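Local coordinates for high-potential iron-sulfur protein (Rhodoferax fermentans, PDB 1HLQ) that carries electrons in anaerobic and photosynthetic electron transport, using a single [4Fe-4S] cluster of high redox potential, at residues K13-V18 against P55-K60; P3-A6 against N11-S14. One frame throughout, in Å; residues are numbered along the deposited sequence.

Contact 1: residues K13-V18 against P55-K60; sequences KSLGYV and PLFAGK. With SF4 (iron/sulfur cluster), chain G.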
ATOM      1  N   LYS A  13       0.365  -4.266  10.293  1.00 14.67           N
ATOM      2  CA  LYS A  13      -0.715  -4.087  11.251  1.00 15.98           C
ATOM      3  C   LYS A  13      -1.912  -3.374  10.608  1.00 15.50           C
ATOM      4  O   LYS A  13      -3.081  -3.706  10.832  1.00 16.39           O
ATOM      5  CB  LYS A  13      -0.279  -3.315  12.497  1.00 18.53           C
ATOM      6  CG  LYS A  13       0.685  -4.084  13.394  1.00 21.96           C
ATOM      7  CD  LYS A  13       0.920  -3.275  14.670  1.00 25.70           C
ATOM      8  CE  LYS A  13       1.718  -4.045  15.700  1.00 28.63           C
ATOM      9  NZ  LYS A  13       2.214  -3.161  16.793  1.00 31.26           N
ATOM     10  N   SER A  14      -1.653  -2.407   9.735  1.00 14.78           N
ATOM     11  CA  SER A  14      -2.727  -1.677   9.055  1.00 14.71           C
ATOM     12  C   SER A  14      -3.582  -2.601   8.196  1.00 15.02           C
ATOM     13  O   SER A  14      -4.768  -2.307   8.007  1.00 15.93           O
ATOM     14  CB  SER A  14      -2.099  -0.558   8.227  1.00 15.60           C
ATOM     15  OG  SER A  14      -3.093   0.300   7.690  1.00 17.42           O
ATOM     16  N   LEU A  15      -2.997  -3.666   7.665  1.00 13.89           N
ATOM     17  CA  LEU A  15      -3.700  -4.603   6.811  1.00 13.80           C
ATOM     18  C   LEU A  15      -4.030  -5.923   7.487  1.00 13.54           C
ATOM     19  O   LEU A  15      -4.466  -6.884   6.839  1.00 14.43           O
ATOM     20  CB  LEU A  15      -2.866  -4.878   5.552  1.00 13.85           C
ATOM     21  CG  LEU A  15      -2.720  -3.701   4.582  1.00 14.24           C
ATOM     22  CD1 LEU A  15      -1.648  -3.950   3.551  1.00 14.41           C
ATOM     23  CD2 LEU A  15      -4.058  -3.444   3.896  1.00 15.25           C
ATOM     24  N   GLY A  16      -3.815  -6.030   8.796  1.00 13.23           N
ATOM     25  CA  GLY A  16      -4.062  -7.276   9.515  1.00 12.85           C
ATOM     26  C   GLY A  16      -3.244  -8.434   8.973  1.00 13.35           C
ATOM     27  O   GLY A  16      -3.681  -9.585   8.994  1.00 14.49           O
ATOM     28  N   TYR A  17      -2.041  -8.165   8.449  1.00 13.12           N
ATOM     29  CA  TYR A  17      -1.237  -9.232   7.879  1.00 13.18           C
ATOM     30  C   TYR A  17      -0.820 -10.263   8.923  1.00 13.65           C
ATOM     31  O   TYR A  17      -0.377  -9.940  10.020  1.00 14.49           O
ATOM     32  CB  TYR A  17       0.047  -8.653   7.254  1.00 13.42           C
ATOM     33  CG  TYR A  17       1.014  -9.725   6.793  1.00 13.36           C
ATOM     34  CD1 TYR A  17       0.905 -10.354   5.566  1.00 13.27           C
ATOM     35  CD2 TYR A  17       2.083 -10.095   7.609  1.00 13.74           C
ATOM     36  CE1 TYR A  17       1.775 -11.367   5.199  1.00 13.32           C
ATOM     37  CE2 TYR A  17       2.967 -11.095   7.256  1.00 12.92           C
ATOM     38  CZ  TYR A  17       2.827 -11.708   6.030  1.00 12.72           C
ATOM     39  OH  TYR A  17       3.697 -12.703   5.636  1.00 13.69           O
ATOM     40  N   VAL A  18      -0.936 -11.523   8.511  1.00 12.79           N
ATOM     41  CA  VAL A  18      -0.454 -12.637   9.322  1.00 13.89           C
ATOM     42  C   VAL A  18       0.378 -13.516   8.395  1.00 13.42           C
ATOM     43  O   VAL A  18       0.065 -13.702   7.220  1.00 13.64           O
ATOM     44  CB  VAL A  18      -1.544 -13.463  10.018  1.00 14.56           C
ATOM     45  CG1 VAL A  18      -2.121 -12.717  11.215  1.00 15.48           C
ATOM     46  CG2 VAL A  18      -2.617 -13.865   9.030  1.00 14.34           C
ATOM     47  N   PRO A  55       3.253  -6.325  -3.654  1.00 18.58           N
ATOM     48  CA  PRO A  55       3.380  -4.900  -3.926  1.00 18.88           C
ATOM     49  C   PRO A  55       3.086  -4.002  -2.763  1.00 19.21           C
ATOM     50  O   PRO A  55       3.501  -2.834  -2.711  1.00 21.34           O
ATOM     51  CB  PRO A  55       2.450  -4.660  -5.113  1.00 19.35           C
ATOM     52  CG  PRO A  55       1.472  -5.782  -5.042  1.00 19.48           C
ATOM     53  CD  PRO A  55       2.277  -6.975  -4.559  1.00 18.93           C
ATOM     54  N   LEU A  56       2.348  -4.453  -1.742  1.00 17.95           N
ATOM     55  CA  LEU A  56       1.993  -3.675  -0.591  1.00 17.62           C
ATOM     56  C   LEU A  56       3.099  -3.648   0.457  1.00 17.39           C
ATOM     57  O   LEU A  56       2.915  -2.939   1.433  1.00 16.95           O
ATOM     58  CB  LEU A  56       0.694  -4.198   0.058  1.00 17.05           C
ATOM     59  CG  LEU A  56      -0.475  -4.241  -0.950  1.00 16.91           C
ATOM     60  CD1 LEU A  56      -1.733  -4.774  -0.281  1.00 17.29           C
ATOM     61  CD2 LEU A  56      -0.730  -2.880  -1.573  1.00 17.34           C
ATOM     62  N   PHE A  57       4.106  -4.513   0.286  1.00 17.69           N
ATOM     63  CA  PHE A  57       5.169  -4.641   1.286  1.00 17.05           C
ATOM     64  C   PHE A  57       6.556  -4.494   0.680  1.00 18.52           C
ATOM     65  O   PHE A  57       7.284  -5.431   0.371  1.00 19.23           O
ATOM     66  CB  PHE A  57       5.022  -6.011   1.994  1.00 16.50           C
ATOM     67  CG  PHE A  57       3.770  -6.063   2.831  1.00 14.78           C
ATOM     68  CD1 PHE A  57       2.624  -6.719   2.369  1.00 15.63           C
ATOM     69  CD2 PHE A  57       3.707  -5.430   4.058  1.00 14.56           C
ATOM     70  CE1 PHE A  57       1.476  -6.701   3.139  1.00 15.12           C
ATOM     71  CE2 PHE A  57       2.577  -5.428   4.846  1.00 15.16           C
ATOM     72  CZ  PHE A  57       1.435  -6.078   4.362  1.00 15.02           C
ATOM     73  N   ALA A  58       6.979  -3.242   0.508  1.00 18.16           N
ATOM     74  CA  ALA A  58       8.265  -2.902  -0.070  1.00 18.66           C
ATOM     75  C   ALA A  58       9.441  -3.370   0.781  1.00 18.80           C
ATOM     76  O   ALA A  58       9.409  -3.343   1.999  1.00 18.81           O
ATOM     77  CB  ALA A  58       8.372  -1.386  -0.246  1.00 20.17           C
ATOM     78  N   GLY A  59      10.450  -3.860   0.089  1.00 18.88           N
ATOM     79  CA  GLY A  59      11.725  -4.277   0.621  1.00 18.57           C
ATOM     80  C   GLY A  59      11.762  -5.605   1.333  1.00 17.98           C
ATOM     81  O   GLY A  59      12.778  -6.053   1.834  1.00 18.07           O
ATOM     82  N   LYS A  60      10.603  -6.257   1.354  1.00 17.62           N
ATOM     83  CA  LYS A  60      10.404  -7.488   2.105  1.00 17.02           C
ATOM     84  C   LYS A  60       9.684  -8.543   1.281  1.00 16.84           C
ATOM     85  O   LYS A  60       9.458  -8.395   0.088  1.00 19.05           O
ATOM     86  CB  LYS A  60       9.620  -7.151   3.376  1.00 17.03           C
ATOM     87  CG  LYS A  60      10.284  -6.187   4.327  1.00 16.97           C
ATOM     88  CD  LYS A  60       9.838  -6.193   5.757  1.00 17.26           C
ATOM     89  CE  LYS A  60      10.548  -5.142   6.593  1.00 18.22           C
ATOM     90  NZ  LYS A  60      10.337  -5.314   8.052  1.00 18.31           N
TER
HETATM   91 FE1  SF4 G  76      -0.629 -11.665   0.814  1.00 14.06          FE
HETATM   92 FE2  SF4 G  76      -2.245 -10.598  -1.129  1.00 14.50          FE
HETATM   93 FE3  SF4 G  76       0.011  -9.320  -0.365  1.00 14.90          FE
HETATM   94 FE4  SF4 G  76      -2.100  -9.467   1.316  1.00 13.90          FE
HETATM   95  S1  SF4 G  76      -2.103  -8.397  -0.728  1.00 14.38           S
HETATM   96  S2  SF4 G  76       0.122  -9.862   1.909  1.00 13.26           S
HETATM   97  S3  SF4 G  76      -2.962 -11.551   0.856  1.00 12.76           S
HETATM   98  S4  SF4 G  76      -0.023 -11.353  -1.392  1.00 14.54           S
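Phe57 reaches between Leu15 and Tyr17 with the far end of its ring. Its bond to CB points toward 13-18, and chi1 of -68°, with CG beside the backbone N, puts CZ against both side chains. Two atoms on one side of the ring meet the cluster, and the sulfur approaches obliquely. Phe57 CD1 lies 4.0 Å from S2 of the iron-sulfur cluster, and Phe57 CE1 lies 3.7 Å from the same sulfur. At the tip, Leu15 CD1 is 3.8 Å from Phe57 CZ, and Tyr17 CB is 4.1 Å from it. The rings of Phe57 and Tyr17 sit obliquely, with centroids 5.5 Å apart and planes at 53°.

This is part of the apolar jacket round the [4Fe-4S] cubane of a HiPIP. Tyr17, Leu56 and Phe57 belong to the cluster pocket, whose iron ligands are Cys38, Cys41, Cys54 and Cys68. Gly16, with positive phi, ends helix 10-14 as C-prime of a Schellman motif (Gly16 N bonded to Lys13 O), and the chain leads on to Tyr17. Tyr17 CD1 approaches the cluster, 3.8 Å from S2. The hydroxyl of Tyr17 hydrogen-bonds to Val63 N, tying down the far end of the ring.

Leu56 CD1 lies 3.7 Å from S1 of the cluster, and the same methyl touches Leu15 CD1; the two leucines cross at about a right angle. Leu43 of a second subunit packs on Leu56.

Contact 2: residues P3-A6 against N11-S14; sequences PLVA and NAKS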
ATOM      1  N   PRO A   3      14.103  -9.904   3.679  1.00 18.39           N
ATOM      2  CA  PRO A   3      13.542 -10.101   4.989  1.00 17.54           C
ATOM      3  C   PRO A   3      12.026 -10.275   4.898  1.00 16.31           C
ATOM      4  O   PRO A   3      11.333  -9.566   4.168  1.00 16.35           O
ATOM      5  CB  PRO A   3      13.846  -8.814   5.748  1.00 17.92           C
ATOM      6  CG  PRO A   3      15.089  -8.340   5.074  1.00 19.09           C
ATOM      7  CD  PRO A   3      14.853  -8.621   3.614  1.00 19.69           C
ATOM      8  N   LEU A   4      11.512 -11.182   5.724  1.00 15.99           N
ATOM      9  CA  LEU A   4      10.065 -11.355   5.767  1.00 14.93           C
ATOM     10  C   LEU A   4       9.400 -10.220   6.519  1.00 14.38           C
ATOM     11  O   LEU A   4       9.905  -9.647   7.489  1.00 15.52           O
ATOM     12  CB  LEU A   4       9.706 -12.667   6.486  1.00 14.97           C
ATOM     13  CG  LEU A   4      10.087 -13.959   5.750  1.00 15.65           C
ATOM     14  CD1 LEU A   4       9.931 -15.129   6.704  1.00 16.61           C
ATOM     15  CD2 LEU A   4       9.276 -14.144   4.488  1.00 16.95           C
ATOM     16  N   VAL A   5       8.200  -9.866   6.045  1.00 14.09           N
ATOM     17  CA  VAL A   5       7.372  -8.904   6.764  1.00 13.83           C
ATOM     18  C   VAL A   5       7.177  -9.371   8.197  1.00 14.02           C
ATOM     19  O   VAL A   5       6.961 -10.570   8.441  1.00 15.26           O
ATOM     20  CB  VAL A   5       6.001  -8.790   6.056  1.00 14.04           C
ATOM     21  CG1 VAL A   5       4.990  -8.011   6.879  1.00 14.55           C
ATOM     22  CG2 VAL A   5       6.162  -8.191   4.663  1.00 14.24           C
ATOM     23  N   ALA A   6       7.284  -8.500   9.180  1.00 13.99           N
ATOM     24  CA  ALA A   6       6.974  -8.788  10.575  1.00 14.41           C
ATOM     25  C   ALA A   6       5.521  -8.377  10.818  1.00 14.93           C
ATOM     26  O   ALA A   6       5.087  -7.316  10.364  1.00 15.63           O
ATOM     27  CB  ALA A   6       7.894  -8.065  11.539  1.00 14.83           C
ATOM     28  N   ASN A  11       2.860  -1.211   8.429  1.00 15.77           N
ATOM     29  CA  ASN A  11       2.037  -1.477   7.254  1.00 15.31           C
ATOM     30  C   ASN A  11       1.351  -2.830   7.365  1.00 15.30           C
ATOM     31  O   ASN A  11       0.224  -2.989   6.896  1.00 16.32           O
ATOM     32  CB  ASN A  11       2.804  -1.290   5.963  1.00 16.03           C
ATOM     33  CG  ASN A  11       4.056  -2.093   5.769  1.00 15.84           C
ATOM     34  OD1 ASN A  11       4.422  -2.920   6.612  1.00 16.00           O
ATOM     35  ND2 ASN A  11       4.754  -1.838   4.669  1.00 15.86           N
ATOM     36  N   ALA A  12       2.011  -3.784   8.011  1.00 14.43           N
ATOM     37  CA  ALA A  12       1.400  -5.097   8.229  1.00 13.75           C
ATOM     38  C   ALA A  12       0.206  -4.962   9.166  1.00 14.14           C
ATOM     39  O   ALA A  12      -0.897  -5.466   8.892  1.00 15.08           O
ATOM     40  CB  ALA A  12       2.448  -6.036   8.812  1.00 13.69           C
ATOM     41  N   LYS A  13       0.365  -4.266  10.293  1.00 14.67           N
ATOM     42  CA  LYS A  13      -0.715  -4.087  11.251  1.00 15.98           C
ATOM     43  C   LYS A  13      -1.912  -3.374  10.608  1.00 15.50           C
ATOM     44  O   LYS A  13      -3.081  -3.706  10.832  1.00 16.39           O
ATOM     45  CB  LYS A  13      -0.279  -3.315  12.497  1.00 18.53           C
ATOM     46  CG  LYS A  13       0.685  -4.084  13.394  1.00 21.96           C
ATOM     47  CD  LYS A  13       0.920  -3.275  14.670  1.00 25.70           C
ATOM     48  CE  LYS A  13       1.718  -4.045  15.700  1.00 28.63           C
ATOM     49  NZ  LYS A  13       2.214  -3.161  16.793  1.00 31.26           N
ATOM     50  N   SER A  14      -1.653  -2.407   9.735  1.00 14.78           N
ATOM     51  CA  SER A  14      -2.727  -1.677   9.055  1.00 14.71           C
ATOM     52  C   SER A  14      -3.582  -2.601   8.196  1.00 15.02           C
ATOM     53  O   SER A  14      -4.768  -2.307   8.007  1.00 15.93           O
ATOM     54  CB  SER A  14      -2.099  -0.558   8.227  1.00 15.60           C
ATOM     55  OG  SER A  14      -3.093   0.300   7.690  1.00 17.42           O
TER
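Ala12 meets the N-terminal segment through its methyl group, which touches both Val5 and Ala6. The apolar part is one methyl against another: Val5 CG1 lies 3.8 Å from Ala12 CB. The Val5 side chain starts out toward the helix, and CG1 stands anti to the backbone N (chi1 169°). That torsion sends this branch to Ala12. Both residues are buried.

The second kind of contact is polar against apolar. The carbonyl oxygen Ala6 O comes within 3.3 Å of Ala12 CB, a close van der Waals approach. Ala6 therefore joins in through its backbone, while its own methyl stays back, with Ala6 CB 6.4 Å from Ala12 CB. The backbones come nearest at this pair, with Ala6 CA 7.1 Å from Ala12 CA.

Polar ties to other parts of the chain hold the N-terminal segment. Ala6 N hydrogen-bonds to Asp9 OD1, just before the helix. Pro3 and Val5 form backbone hydrogen bonds with Glu61.

In the fold, the segment 3-6 runs past helix 10-14 on one flank and past strand 62-63 on another. Leu4 packs on Val63 and Val5 on Val62, so Val5 bridges the short helix and the strand, with the loop residues Phe57 and Lys60 also against it.

The two contacts are neighbours, with centres about 4 Å apart on the same side of the chain's centre. Both use helix 10-14 and share Lys13 and Ser14. Along the chain the order is 3-6, then 11-14, overlapped by 13-18, and finally 55-60, between strands 51-52 and 62-63. Contact 2 joins segments close in sequence; contact 1 closes a much longer span. They touch where Phe57 CE2 lies 3.6 Å from Ala12 CA, and Tyr17 N probably hydrogen-bonds to Ala12 O. Contact 1 borders the cluster directly, whereas contact 2 lies farther out: the side chain of Val5 is about 7 Å from the cluster. Together they form successive layers on this flank of the redox centre.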